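Local coordinates for uncharacterized protein (Helicobacter pylori, PDB 4O5J) that is an outer-membrane adhesin whose extracellular domain binds sialic acid-bearing sugars, and so probably attaches the bacterium to host cells, at residues A[157-162]-A[194-199]; A[150-155]-A[201-206]; A[283-288]-A[370-375]; A[73-78]-A[259-264]. All coordinates share one frame; numbering follows the deposited sequence.

Interaction 1 (A[157-162]-A[194-199]); sequences EDLQAA and SNALNL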
loop_
_atom_site.group_PDB
_atom_site.type_symbol
_atom_site.label_atom_id
_atom_site.label_comp_id
_atom_site.label_asym_id
_atom_site.label_seq_id
_atom_site.Cartn_x
_atom_site.Cartn_y
_atom_site.Cartn_z
ATOM N N GLU A 157 0.322 6.494 -21.411
ATOM C CA GLU A 157 1.618 7.062 -21.829
ATOM C C GLU A 157 2.156 8.037 -20.825
ATOM O O GLU A 157 3.353 7.987 -20.519
ATOM C CB GLU A 157 1.508 7.710 -23.199
ATOM C CG GLU A 157 1.335 6.665 -24.296
ATOM C CD GLU A 157 0.785 7.301 -25.601
ATOM O OE1 GLU A 157 0.359 8.503 -25.571
ATOM O OE2 GLU A 157 0.775 6.603 -26.671
ATOM N N ASP A 158 1.297 8.902 -20.270
ATOM C CA ASP A 158 1.756 9.864 -19.254
ATOM C C ASP A 158 2.282 9.118 -18.013
ATOM O O ASP A 158 3.313 9.476 -17.427
ATOM C CB ASP A 158 0.635 10.832 -18.850
ATOM C CG ASP A 158 0.276 11.797 -19.969
ATOM O OD1 ASP A 158 -0.805 12.444 -19.915
ATOM O OD2 ASP A 158 1.074 11.895 -20.942
ATOM N N LEU A 159 1.553 8.090 -17.592
ATOM C CA LEU A 159 1.950 7.325 -16.409
ATOM C C LEU A 159 3.279 6.614 -16.695
ATOM O O LEU A 159 4.192 6.618 -15.845
ATOM C CB LEU A 159 0.861 6.307 -16.019
ATOM C CG LEU A 159 1.127 5.488 -14.777
ATOM C CD1 LEU A 159 1.408 6.396 -13.573
ATOM C CD2 LEU A 159 -0.080 4.567 -14.539
ATOM N N GLN A 160 3.403 5.992 -17.860
ATOM C CA GLN A 160 4.680 5.382 -18.230
ATOM C C GLN A 160 5.847 6.399 -18.176
ATOM O O GLN A 160 6.932 6.102 -17.638
ATOM C CB GLN A 160 4.559 4.763 -19.627
ATOM C CG GLN A 160 5.883 4.259 -20.223
ATOM C CD GLN A 160 6.408 3.099 -19.458
ATOM O OE1 GLN A 160 7.361 3.219 -18.674
ATOM N NE2 GLN A 160 5.774 2.003 -19.616
ATOM N N ALA A 161 5.649 7.603 -18.744
ATOM C CA ALA A 161 6.715 8.617 -18.692
ATOM C C ALA A 161 7.033 9.041 -17.241
ATOM O O ALA A 161 8.191 9.318 -16.904
ATOM C CB ALA A 161 6.363 9.857 -19.549
ATOM N N ALA A 162 5.994 9.125 -16.388
ATOM C CA ALA A 162 6.205 9.517 -14.992
ATOM C C ALA A 162 7.126 8.513 -14.299
ATOM O O ALA A 162 7.965 8.871 -13.486
ATOM C CB ALA A 162 4.882 9.613 -14.259
ATOM N N SER A 194 2.966 11.837 -6.262
ATOM C CA SER A 194 1.558 12.267 -6.297
ATOM C C SER A 194 1.082 12.409 -7.722
ATOM O O SER A 194 -0.067 12.104 -8.036
ATOM C CB SER A 194 1.342 13.564 -5.595
ATOM O OG SER A 194 1.633 13.275 -4.237
ATOM N N ASN A 195 1.952 12.891 -8.597
ATOM C CA ASN A 195 1.579 13.042 -10.024
ATOM C C ASN A 195 1.329 11.644 -10.617
ATOM O O ASN A 195 0.347 11.421 -11.298
ATOM C CB ASN A 195 2.737 13.723 -10.767
ATOM C CG ASN A 195 2.507 13.786 -12.239
ATOM O OD1 ASN A 195 1.474 14.275 -12.648
ATOM N ND2 ASN A 195 3.404 13.238 -13.040
ATOM N N ALA A 196 2.204 10.693 -10.313
ATOM C CA ALA A 196 2.038 9.325 -10.849
ATOM C C ALA A 196 0.744 8.689 -10.281
ATOM O O ALA A 196 -0.061 8.130 -11.057
ATOM C CB ALA A 196 3.260 8.504 -10.521
ATOM N N LEU A 197 0.526 8.796 -8.971
ATOM C CA LEU A 197 -0.685 8.229 -8.362
ATOM C C LEU A 197 -1.932 8.849 -8.977
ATOM O O LEU A 197 -2.930 8.166 -9.240
ATOM C CB LEU A 197 -0.697 8.368 -6.856
ATOM C CG LEU A 197 0.397 7.505 -6.211
ATOM C CD1 LEU A 197 0.468 7.802 -4.739
ATOM C CD2 LEU A 197 0.114 6.017 -6.458
ATOM N N ASN A 198 -1.879 10.172 -9.238
ATOM C CA ASN A 198 -3.020 10.842 -9.829
ATOM C C ASN A 198 -3.318 10.337 -11.274
ATOM O O ASN A 198 -4.458 10.147 -11.646
ATOM C CB ASN A 198 -2.742 12.365 -9.847
ATOM C CG ASN A 198 -3.858 13.106 -10.544
ATOM O OD1 ASN A 198 -3.719 13.507 -11.659
ATOM N ND2 ASN A 198 -4.974 13.213 -9.914
ATOM N N LEU A 199 -2.274 10.135 -12.071
ATOM C CA LEU A 199 -2.470 9.630 -13.409
ATOM C C LEU A 199 -3.040 8.190 -13.321
ATOM O O LEU A 199 -3.974 7.831 -14.053
ATOM C CB LEU A 199 -1.157 9.664 -14.186
ATOM C CG LEU A 199 -0.671 11.062 -14.583
ATOM C CD1 LEU A 199 0.785 11.005 -15.052
ATOM C CD2 LEU A 199 -1.562 11.669 -15.648
#
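Leu199 reaches across to Asp158 with both methyls: CD1 of Leu199 lies 3.8 Å from CB of Asp158, and CD2 of Leu199 packs against the same methylene. The aspartate thus offers its short aliphatic stem and backbone to the leucine, while its carboxylate is held by a salt bridge from OD2 to Lys154, one turn earlier on its own helix. Deeper in the interface, Leu159 sends CD1 over the neighbouring backbone, 3.4 Å from the carbonyl O of Ala196 and 4.1 Å from its CB. With CG of Leu159 anti to the backbone N (chi1 -178°), the side chain bends in toward the opposite helix although its CB starts off obliquely. The methyls of Ala162 and Ala196 meet, CB to CB 4.2 Å, where the CA atoms are 5.9 Å apart, a spacing with which their small size is compatible. At the margin the amide of Asn195, ND2 of which is hydrogen-bonded to OG of Ser191, touches the methyl of Ala162.

Behind this layer stands helix 82-101, where Ile91, Val94 and Leu95 receive Leu159 and Ile91 also meets Ala196. Leucine suits a position that must fill the seam between three helices, and alanine one where little side-chain volume fits between the two backbones and Leu159. Helices 146-163 and 193-209 run nearly antiparallel here, at 155° with their axes 9.2 Å apart, joined by van der Waals packing, mostly of apolar groups, without a hydrogen bond between the two segments. This is the close packing of antiparallel helices in an alpha-helical bundle, found here within the extracellular adhesion domain of SabA.

Interaction 2 (A[150-155]-A[201-206]); sequences DKMKKL and QQLMDL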
loop_
_atom_site.group_PDB
_atom_site.type_symbol
_atom_site.label_atom_id
_atom_site.label_comp_id
_atom_site.label_asym_id
_atom_site.label_seq_id
_atom_site.Cartn_x
_atom_site.Cartn_y
_atom_site.Cartn_z
ATOM N N ASP A 150 -8.585 6.837 -26.816
ATOM C CA ASP A 150 -7.558 7.900 -26.849
ATOM C C ASP A 150 -7.264 8.464 -25.482
ATOM O O ASP A 150 -6.093 8.574 -25.103
ATOM C CB ASP A 150 -7.981 9.061 -27.788
ATOM C CG ASP A 150 -7.937 8.646 -29.274
ATOM O OD1 ASP A 150 -8.646 9.304 -30.066
ATOM O OD2 ASP A 150 -7.240 7.638 -29.620
ATOM N N LYS A 151 -8.315 8.794 -24.726
ATOM C CA LYS A 151 -8.112 9.231 -23.349
ATOM C C LYS A 151 -7.328 8.218 -22.500
ATOM O O LYS A 151 -6.420 8.601 -21.746
ATOM C CB LYS A 151 -9.450 9.542 -22.673
ATOM C CG LYS A 151 -10.218 10.712 -23.329
ATOM C CD LYS A 151 -11.345 11.323 -22.466
ATOM C CE LYS A 151 -12.459 10.346 -22.174
ATOM N NZ LYS A 151 -13.344 10.911 -21.092
ATOM N N MET A 152 -7.674 6.927 -22.606
ATOM C CA MET A 152 -6.955 5.919 -21.808
ATOM C C MET A 152 -5.504 5.857 -22.235
ATOM O O MET A 152 -4.589 5.927 -21.378
ATOM C CB MET A 152 -7.574 4.528 -21.978
ATOM C CG MET A 152 -8.983 4.413 -21.402
ATOM S SD MET A 152 -9.639 2.712 -21.693
ATOM C CE MET A 152 -11.242 2.884 -20.918
ATOM N N LYS A 153 -5.298 5.705 -23.537
ATOM C CA LYS A 153 -3.921 5.577 -24.087
ATOM C C LYS A 153 -3.038 6.775 -23.644
ATOM O O LYS A 153 -1.883 6.609 -23.236
ATOM C CB LYS A 153 -3.987 5.497 -25.606
ATOM C CG LYS A 153 -2.633 5.265 -26.254
ATOM C CD LYS A 153 -1.982 3.894 -25.813
ATOM C CE LYS A 153 -0.860 3.591 -26.749
ATOM N NZ LYS A 153 -0.188 2.255 -26.445
ATOM N N LYS A 154 -3.588 7.990 -23.702
ATOM C CA LYS A 154 -2.837 9.163 -23.303
ATOM C C LYS A 154 -2.452 9.078 -21.812
ATOM O O LYS A 154 -1.266 9.283 -21.444
ATOM C CB LYS A 154 -3.668 10.445 -23.616
ATOM C CG LYS A 154 -3.185 11.713 -22.974
ATOM C CD LYS A 154 -1.842 12.150 -23.402
ATOM C CE LYS A 154 -1.564 13.655 -22.942
ATOM N NZ LYS A 154 -0.063 13.835 -23.131
ATOM N N LEU A 155 -3.419 8.754 -20.952
ATOM C CA LEU A 155 -3.118 8.567 -19.516
ATOM C C LEU A 155 -2.045 7.493 -19.308
ATOM O O LEU A 155 -1.111 7.695 -18.489
ATOM C CB LEU A 155 -4.362 8.217 -18.733
ATOM C CG LEU A 155 -5.360 9.360 -18.542
ATOM C CD1 LEU A 155 -6.690 8.834 -18.021
ATOM C CD2 LEU A 155 -4.774 10.465 -17.623
ATOM N N GLN A 201 -4.777 6.854 -10.868
ATOM C CA GLN A 201 -6.151 6.956 -10.395
ATOM C C GLN A 201 -7.101 7.285 -11.591
ATOM O O GLN A 201 -8.160 6.670 -11.768
ATOM C CB GLN A 201 -6.234 7.993 -9.287
ATOM C CG GLN A 201 -7.621 8.259 -8.772
ATOM C CD GLN A 201 -8.027 7.174 -7.828
ATOM O OE1 GLN A 201 -7.443 7.046 -6.741
ATOM N NE2 GLN A 201 -9.018 6.354 -8.225
ATOM N N GLN A 202 -6.700 8.248 -12.427
ATOM C CA GLN A 202 -7.547 8.623 -13.533
ATOM C C GLN A 202 -7.720 7.475 -14.538
ATOM O O GLN A 202 -8.796 7.291 -15.106
ATOM C CB GLN A 202 -6.953 9.839 -14.291
ATOM C CG GLN A 202 -6.913 11.129 -13.462
ATOM C CD GLN A 202 -6.325 12.273 -14.292
ATOM O OE1 GLN A 202 -6.806 12.622 -15.376
ATOM N NE2 GLN A 202 -5.246 12.807 -13.799
ATOM N N LEU A 203 -6.624 6.799 -14.842
ATOM C CA LEU A 203 -6.663 5.680 -15.766
ATOM C C LEU A 203 -7.591 4.547 -15.263
ATOM O O LEU A 203 -8.554 4.131 -15.968
ATOM C CB LEU A 203 -5.264 5.173 -16.053
ATOM C CG LEU A 203 -5.135 3.951 -16.950
ATOM C CD1 LEU A 203 -5.862 4.182 -18.294
ATOM C CD2 LEU A 203 -3.669 3.577 -17.158
ATOM N N MET A 204 -7.333 4.078 -14.050
ATOM C CA MET A 204 -8.177 3.016 -13.458
ATOM C C MET A 204 -9.625 3.474 -13.355
ATOM O O MET A 204 -10.552 2.684 -13.615
ATOM C CB MET A 204 -7.664 2.617 -12.107
ATOM C CG MET A 204 -6.255 2.046 -12.136
ATOM S SD MET A 204 -6.061 0.596 -13.227
ATOM C CE MET A 204 -6.498 -0.741 -12.040
ATOM N N ASP A 205 -9.851 4.749 -12.998
ATOM C CA ASP A 205 -11.251 5.260 -12.900
ATOM C C ASP A 205 -11.921 5.198 -14.267
ATOM O O ASP A 205 -13.085 4.804 -14.378
ATOM C CB ASP A 205 -11.313 6.681 -12.415
ATOM C CG ASP A 205 -11.006 6.794 -10.935
ATOM O OD1 ASP A 205 -10.888 5.708 -10.298
ATOM O OD2 ASP A 205 -10.840 7.944 -10.385
ATOM N N LEU A 206 -11.191 5.598 -15.302
ATOM C CA LEU A 206 -11.746 5.644 -16.629
ATOM C C LEU A 206 -12.072 4.223 -17.089
ATOM O O LEU A 206 -13.139 3.963 -17.680
ATOM C CB LEU A 206 -10.773 6.329 -17.600
ATOM C CG LEU A 206 -11.292 6.512 -19.026
ATOM C CD1 LEU A 206 -12.686 7.162 -18.991
ATOM C CD2 LEU A 206 -10.332 7.351 -19.828
#
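Leu155 and Leu203 mark the closest backbone approach, 5.9 Å between their CA atoms, where helices 146-163 and 193-209 pass at 152° with axes 9.5 Å apart. The largest share of the contact falls to Leu206. Its CD2 fits between two neighbours on the opposite helix, 3.6 Å from CG of Met152 and 3.7 Å from CB of Lys151. Leu206 has its CG swung anti to the backbone N (chi1 -176°), and this carries the branched end across to meet them. Met152 is fully extended beyond CG, so it runs past the leucine and brings its CE near the carbonyl O of Leu206. An unbranched, flexible methionine suits this place, since the same side chain also touches Trp98 and Tyr101 of helix 82-101.

Leu155 spreads its two methyls over Gln202 and the backbone of Leu203 on the opposite helix. CD1 of Leu155 is 3.8 Å from the backbone N of Leu203, while CD2 of Leu155 lies 3.7 Å from OE1 of Gln202, whose extended chain crosses the leucine at about a right angle. Leu203 answers in the other direction, its CD1 resting 3.8 Å from the carbonyl O of Met152, with Trp98 covering the leucine from the third helix. Lys151 touches with its CB; the residue is exposed, consistent with its charged end lying toward solvent.

With hydrophobic side chains in the middle and a lysine and a glutamine at the border, the contact has no polar bond between its two segments to fix its direction; close packing and burial of apolar surface hold it together.

Interaction 3 (A[283-288]-A[370-375]); sequences FAKDIY and DVYNLK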
loop_
_atom_site.group_PDB
_atom_site.type_symbol
_atom_site.label_atom_id
_atom_site.label_comp_id
_atom_site.label_asym_id
_atom_site.label_seq_id
_atom_site.Cartn_x
_atom_site.Cartn_y
_atom_site.Cartn_z
ATOM N N PHE A 283 5.768 17.905 23.993
ATOM C CA PHE A 283 6.599 16.807 23.488
ATOM C C PHE A 283 5.883 15.457 23.703
ATOM O O PHE A 283 5.833 14.585 22.795
ATOM C CB PHE A 283 7.952 16.809 24.207
ATOM C CG PHE A 283 8.783 15.619 23.902
ATOM C CD1 PHE A 283 9.573 15.594 22.763
ATOM C CD2 PHE A 283 8.754 14.509 24.727
ATOM C CE1 PHE A 283 10.342 14.484 22.456
ATOM C CE2 PHE A 283 9.517 13.413 24.420
ATOM C CZ PHE A 283 10.302 13.394 23.277
ATOM N N ALA A 284 5.326 15.299 24.889
ATOM C CA ALA A 284 4.548 14.122 25.205
ATOM C C ALA A 284 3.474 13.829 24.179
ATOM O O ALA A 284 3.344 12.693 23.719
ATOM C CB ALA A 284 3.923 14.258 26.533
ATOM N N LYS A 285 2.697 14.843 23.826
ATOM C CA LYS A 285 1.559 14.614 22.968
ATOM C C LYS A 285 2.040 14.429 21.525
ATOM O O LYS A 285 1.495 13.635 20.744
ATOM C CB LYS A 285 0.590 15.787 23.094
ATOM C CG LYS A 285 -0.585 15.620 22.195
ATOM C CD LYS A 285 -1.398 16.873 22.029
ATOM C CE LYS A 285 -2.361 16.589 20.881
ATOM N NZ LYS A 285 -3.126 17.798 20.506
ATOM N N ASP A 286 3.124 15.109 21.194
ATOM C CA ASP A 286 3.628 15.078 19.808
ATOM C C ASP A 286 4.302 13.763 19.483
ATOM O O ASP A 286 4.105 13.243 18.384
ATOM C CB ASP A 286 4.590 16.260 19.486
ATOM C CG ASP A 286 3.823 17.585 19.188
ATOM O OD1 ASP A 286 2.584 17.503 18.926
ATOM O OD2 ASP A 286 4.442 18.724 19.219
ATOM N N ILE A 287 5.113 13.234 20.405
ATOM C CA ILE A 287 5.810 11.996 20.125
ATOM C C ILE A 287 4.754 10.896 19.986
ATOM O O ILE A 287 4.926 9.986 19.185
ATOM C CB ILE A 287 6.886 11.650 21.182
ATOM C CG1 ILE A 287 7.776 10.503 20.687
ATOM C CG2 ILE A 287 6.267 11.317 22.537
ATOM C CD1 ILE A 287 8.882 10.184 21.676
ATOM N N TYR A 288 3.649 11.014 20.729
ATOM C CA TYR A 288 2.611 9.998 20.658
ATOM C C TYR A 288 1.902 10.009 19.294
ATOM O O TYR A 288 1.758 8.983 18.619
ATOM C CB TYR A 288 1.643 10.183 21.795
ATOM C CG TYR A 288 0.653 9.059 21.959
ATOM C CD1 TYR A 288 0.949 7.772 21.530
ATOM C CD2 TYR A 288 -0.556 9.269 22.603
ATOM C CE1 TYR A 288 0.030 6.733 21.673
ATOM C CE2 TYR A 288 -1.466 8.254 22.761
ATOM C CZ TYR A 288 -1.169 6.985 22.294
ATOM O OH TYR A 288 -2.076 5.990 22.491
ATOM N N ASP A 370 3.419 5.576 26.749
ATOM C CA ASP A 370 3.710 5.699 28.186
ATOM C C ASP A 370 4.125 7.138 28.545
ATOM O O ASP A 370 3.747 7.662 29.599
ATOM C CB ASP A 370 4.835 4.757 28.572
ATOM C CG ASP A 370 4.432 3.246 28.459
ATOM O OD1 ASP A 370 3.207 2.906 28.516
ATOM O OD2 ASP A 370 5.345 2.379 28.325
ATOM N N VAL A 371 4.939 7.759 27.700
ATOM C CA VAL A 371 5.326 9.186 27.889
ATOM C C VAL A 371 4.070 10.006 27.935
ATOM O O VAL A 371 3.904 10.820 28.815
ATOM C CB VAL A 371 6.279 9.680 26.784
ATOM C CG1 VAL A 371 6.458 11.219 26.795
ATOM C CG2 VAL A 371 7.624 8.973 26.918
ATOM N N TYR A 372 3.147 9.757 27.020
ATOM C CA TYR A 372 1.917 10.523 27.025
ATOM C C TYR A 372 1.019 10.277 28.242
ATOM O O TYR A 372 0.376 11.195 28.724
ATOM C CB TYR A 372 1.151 10.224 25.785
ATOM C CG TYR A 372 -0.144 10.978 25.665
ATOM C CD1 TYR A 372 -0.168 12.353 25.418
ATOM C CD2 TYR A 372 -1.359 10.304 25.776
ATOM C CE1 TYR A 372 -1.374 13.019 25.288
ATOM C CE2 TYR A 372 -2.566 10.959 25.665
ATOM C CZ TYR A 372 -2.563 12.289 25.395
ATOM O OH TYR A 372 -3.780 12.912 25.280
ATOM N N ASN A 373 0.937 9.040 28.706
ATOM C CA ASN A 373 0.065 8.682 29.810
ATOM C C ASN A 373 0.691 8.801 31.202
ATOM O O ASN A 373 0.044 8.448 32.198
ATOM C CB ASN A 373 -0.437 7.255 29.617
ATOM C CG ASN A 373 -1.385 7.165 28.479
ATOM O OD1 ASN A 373 -1.220 6.375 27.611
ATOM N ND2 ASN A 373 -2.354 8.038 28.460
ATOM N N LEU A 374 1.921 9.315 31.271
ATOM C CA LEU A 374 2.659 9.303 32.535
ATOM C C LEU A 374 1.857 9.804 33.698
ATOM O O LEU A 374 1.674 9.125 34.696
ATOM C CB LEU A 374 3.899 10.176 32.383
ATOM C CG LEU A 374 4.758 10.328 33.670
ATOM C CD1 LEU A 374 4.938 8.891 34.319
ATOM C CD2 LEU A 374 6.226 10.802 33.300
ATOM N N LYS A 375 1.328 10.990 33.552
ATOM C CA LYS A 375 0.443 11.530 34.636
ATOM C C LYS A 375 -0.733 10.646 35.015
ATOM O O LYS A 375 -1.011 10.427 36.181
ATOM C CB LYS A 375 -0.118 12.935 34.327
ATOM C CG LYS A 375 0.781 14.110 34.652
ATOM C CD LYS A 375 2.014 13.671 35.452
ATOM C CE LYS A 375 3.297 14.464 35.142
ATOM N NZ LYS A 375 4.450 13.979 35.972
#
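The ring of Tyr372 has Tyr288 over one face, with CD2 of Tyr288 only 3.4 Å from CD2 of Tyr372. The two rings are inclined to each other by 34°, with centroids 5.1 Å apart, an oblique pairing in which CD2 and CE2 of Tyr288 are the atoms nearest the Tyr372 ring. Lys285 and the carbonyl O of Ala284 also approach Tyr372, both at a slant. CA of Lys285 comes to 3.8 Å from CD1 of Tyr372, and the extended lysine chain runs alongside the ring in the same direction. Tyrosine fits such a border well: Tyr372, an exposed residue, can pack its carbon surface while its hydroxyl probably reaches toward solvent. Both tyrosines hold CG anti to the backbone N, with chi1 -179° in Tyr372, and each ring thereby projects into the seam between the helices.

Helices 281-309 and 343-396 pass here at 141°, with axes 8.2 Å apart, as a steeply inclined antiparallel pair in the helical bundle. Ala284 and Tyr372 are the point of nearest backbone approach, and a methyl at position 284 allows their CA atoms to come within 4.8 Å.

On the buried side, Val371 uses CG1 for its side-chain contacts with 283-288. This methyl lies 3.8 Å from CA of Ala284 and also meets CB of Ala284, while CG2 of Ile287 and the ring of Phe283 approach it more loosely. Val60 of helix 57-76 touches both Val371 and Phe283, and Leu64 covers Phe283 and Ile287, which brings a third helix against this apolar cluster.

Interaction 4 (A[73-78]-A[259-264]); sequences NNYNST and LSQSNH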
loop_
_atom_site.group_PDB
_atom_site.type_symbol
_atom_site.label_atom_id
_atom_site.label_comp_id
_atom_site.label_asym_id
_atom_site.label_seq_id
_atom_site.Cartn_x
_atom_site.Cartn_y
_atom_site.Cartn_z
ATOM N N ASN A 73 14.256 8.248 6.165
ATOM C CA ASN A 73 14.364 7.381 4.997
ATOM C C ASN A 73 13.131 7.363 4.159
ATOM O O ASN A 73 13.202 7.431 2.912
ATOM C CB ASN A 73 14.708 5.956 5.414
ATOM C CG ASN A 73 16.104 5.862 5.844
ATOM O OD1 ASN A 73 16.969 6.501 5.297
ATOM N ND2 ASN A 73 16.331 5.133 6.841
ATOM N N ASN A 74 11.986 7.236 4.831
ATOM C CA ASN A 74 10.705 7.133 4.125
ATOM C C ASN A 74 10.461 8.353 3.253
ATOM O O ASN A 74 10.008 8.228 2.148
ATOM C CB ASN A 74 9.547 6.967 5.133
ATOM C CG ASN A 74 8.277 6.514 4.457
ATOM O OD1 ASN A 74 8.292 5.597 3.592
ATOM N ND2 ASN A 74 7.170 7.157 4.811
ATOM N N TYR A 75 10.771 9.531 3.795
ATOM C CA TYR A 75 10.518 10.803 3.131
ATOM C C TYR A 75 11.555 11.158 2.065
ATOM O O TYR A 75 11.200 11.694 1.018
ATOM C CB TYR A 75 10.459 11.878 4.182
ATOM C CG TYR A 75 10.005 13.227 3.686
ATOM C CD1 TYR A 75 8.647 13.488 3.442
ATOM C CD2 TYR A 75 10.933 14.244 3.495
ATOM C CE1 TYR A 75 8.233 14.708 2.970
ATOM C CE2 TYR A 75 10.544 15.497 3.040
ATOM C CZ TYR A 75 9.195 15.720 2.791
ATOM O OH TYR A 75 8.801 16.944 2.349
ATOM N N ASN A 76 12.820 10.844 2.320
ATOM C CA ASN A 76 13.912 11.334 1.486
ATOM C C ASN A 76 14.530 10.343 0.530
ATOM O O ASN A 76 15.135 10.746 -0.423
ATOM C CB ASN A 76 15.012 11.900 2.378
ATOM C CG ASN A 76 14.552 13.097 3.115
ATOM O OD1 ASN A 76 13.818 13.917 2.583
ATOM N ND2 ASN A 76 14.931 13.192 4.359
ATOM N N SER A 77 14.376 9.051 0.771
ATOM C CA SER A 77 15.089 8.057 -0.015
ATOM C C SER A 77 14.261 7.480 -1.159
ATOM O O SER A 77 13.050 7.536 -1.138
ATOM C CB SER A 77 15.558 6.913 0.882
ATOM O OG SER A 77 16.350 5.982 0.150
ATOM N N THR A 78 14.940 6.949 -2.174
ATOM C CA THR A 78 14.251 6.229 -3.216
ATOM C C THR A 78 14.777 4.828 -3.229
ATOM O O THR A 78 14.539 4.096 -4.179
ATOM C CB THR A 78 14.462 6.843 -4.612
ATOM O OG1 THR A 78 15.860 6.890 -4.864
ATOM C CG2 THR A 78 13.904 8.272 -4.693
ATOM N N LEU A 259 0.253 11.110 4.619
ATOM C CA LEU A 259 0.570 10.903 6.037
ATOM C C LEU A 259 2.108 10.894 6.216
ATOM O O LEU A 259 2.609 11.424 7.198
ATOM C CB LEU A 259 -0.065 9.582 6.537
ATOM C CG LEU A 259 -0.044 9.324 8.008
ATOM C CD1 LEU A 259 -0.501 10.534 8.811
ATOM C CD2 LEU A 259 -0.905 8.104 8.326
ATOM N N SER A 260 2.860 10.313 5.267
ATOM C CA SER A 260 4.299 10.361 5.367
ATOM C C SER A 260 4.785 11.828 5.357
ATOM O O SER A 260 5.683 12.199 6.131
ATOM C CB SER A 260 4.920 9.631 4.242
ATOM O OG SER A 260 4.449 8.278 4.210
ATOM N N GLN A 261 4.183 12.674 4.530
ATOM C CA GLN A 261 4.608 14.092 4.460
ATOM C C GLN A 261 4.227 14.826 5.731
ATOM O O GLN A 261 5.067 15.532 6.278
ATOM C CB GLN A 261 4.047 14.728 3.226
ATOM C CG GLN A 261 4.556 13.954 1.993
ATOM C CD GLN A 261 3.817 14.343 0.714
ATOM O OE1 GLN A 261 2.676 14.807 0.765
ATOM N NE2 GLN A 261 4.462 14.148 -0.446
ATOM N N SER A 262 3.012 14.603 6.278
ATOM C CA SER A 262 2.629 15.246 7.577
ATOM C C SER A 262 3.606 14.826 8.624
ATOM O O SER A 262 4.012 15.613 9.447
ATOM C CB SER A 262 1.260 14.858 8.082
ATOM O OG SER A 262 0.326 15.169 7.087
ATOM N N ASN A 263 4.020 13.586 8.579
ATOM C CA ASN A 263 4.850 13.089 9.673
ATOM C C ASN A 263 6.280 13.603 9.625
ATOM O O ASN A 263 6.927 13.789 10.674
ATOM C CB ASN A 263 4.856 11.571 9.682
ATOM C CG ASN A 263 4.487 11.004 11.024
ATOM O OD1 ASN A 263 3.901 11.681 11.859
ATOM N ND2 ASN A 263 4.780 9.724 11.219
ATOM N N HIS A 264 6.782 13.828 8.418
ATOM C CA HIS A 264 8.084 14.437 8.274
ATOM C C HIS A 264 8.068 15.843 8.879
ATOM O O HIS A 264 9.034 16.291 9.518
ATOM C CB HIS A 264 8.483 14.503 6.799
ATOM C CG HIS A 264 9.794 15.203 6.599
ATOM N ND1 HIS A 264 9.885 16.479 6.066
ATOM C CD2 HIS A 264 11.099 14.810 6.943
ATOM C CE1 HIS A 264 11.183 16.855 6.032
ATOM N NE2 HIS A 264 11.937 15.834 6.576
HETATM O O HOH W 1 7.449 9.621 6.474
HETATM O O HOH W 2 5.630 17.677 3.575
#
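Tyr75 and His264 both carry CG anti to the backbone N, chi1 -171° and 177°, and these torsions swing the two rings from their separate helices into one offset stack. The planes are almost parallel, 6° apart, with centroids separated by 3.7 Å. CG of His264 sits over the centre of the tyrosine ring, while ND1 of His264 makes the closest approach to a single atom, 3.2 Å from CE2 of Tyr75, and CB of His264 adds a CH-pi contact on that ring. At its edge, in plane, CG of Gln261 meets CE1 of Tyr75 at 3.9 Å. Flat rings suit the place because they can lie face to face, giving wide contact between helix 57-76, near its C-terminal end, and helix 241-268, two members of the adhesion domain's helical bundle.

Deeper in, polar groups take over. Asn74 ND2 gives a weak, bent hydrogen bond to Ser260 OG at 3.0 Å, and the same ND2 donates to a water that in turn donates to the carbonyl O of Ser260. The amide therefore reaches that helix both directly and through solvent. Asn74 OD1 accepts from the backbone N of Ile83, while Ser260 OG also bonds to the carbonyl O of Ala256.

From the N terminus, helix 57-76 reaches interaction 4 first, near its C-terminal end, and the chain returns there only some 180 residues later, on helix 241-268. Within that long excursion, interaction 2 pairs helices 146-163 and 193-209, and interaction 1, nearer the connection between the same two helices, closes a shorter loop inside it; the two touch through Leu155 and Leu199 and share helix 82-101 as a backing. Interaction 3 follows in series, joining helix 281-309 to the long helix 343-396. It lies on the opposite side of the chain's centre from interaction 2, their centres about 46 Å apart; the centres of interactions 3 and 4 are about 22 Å apart.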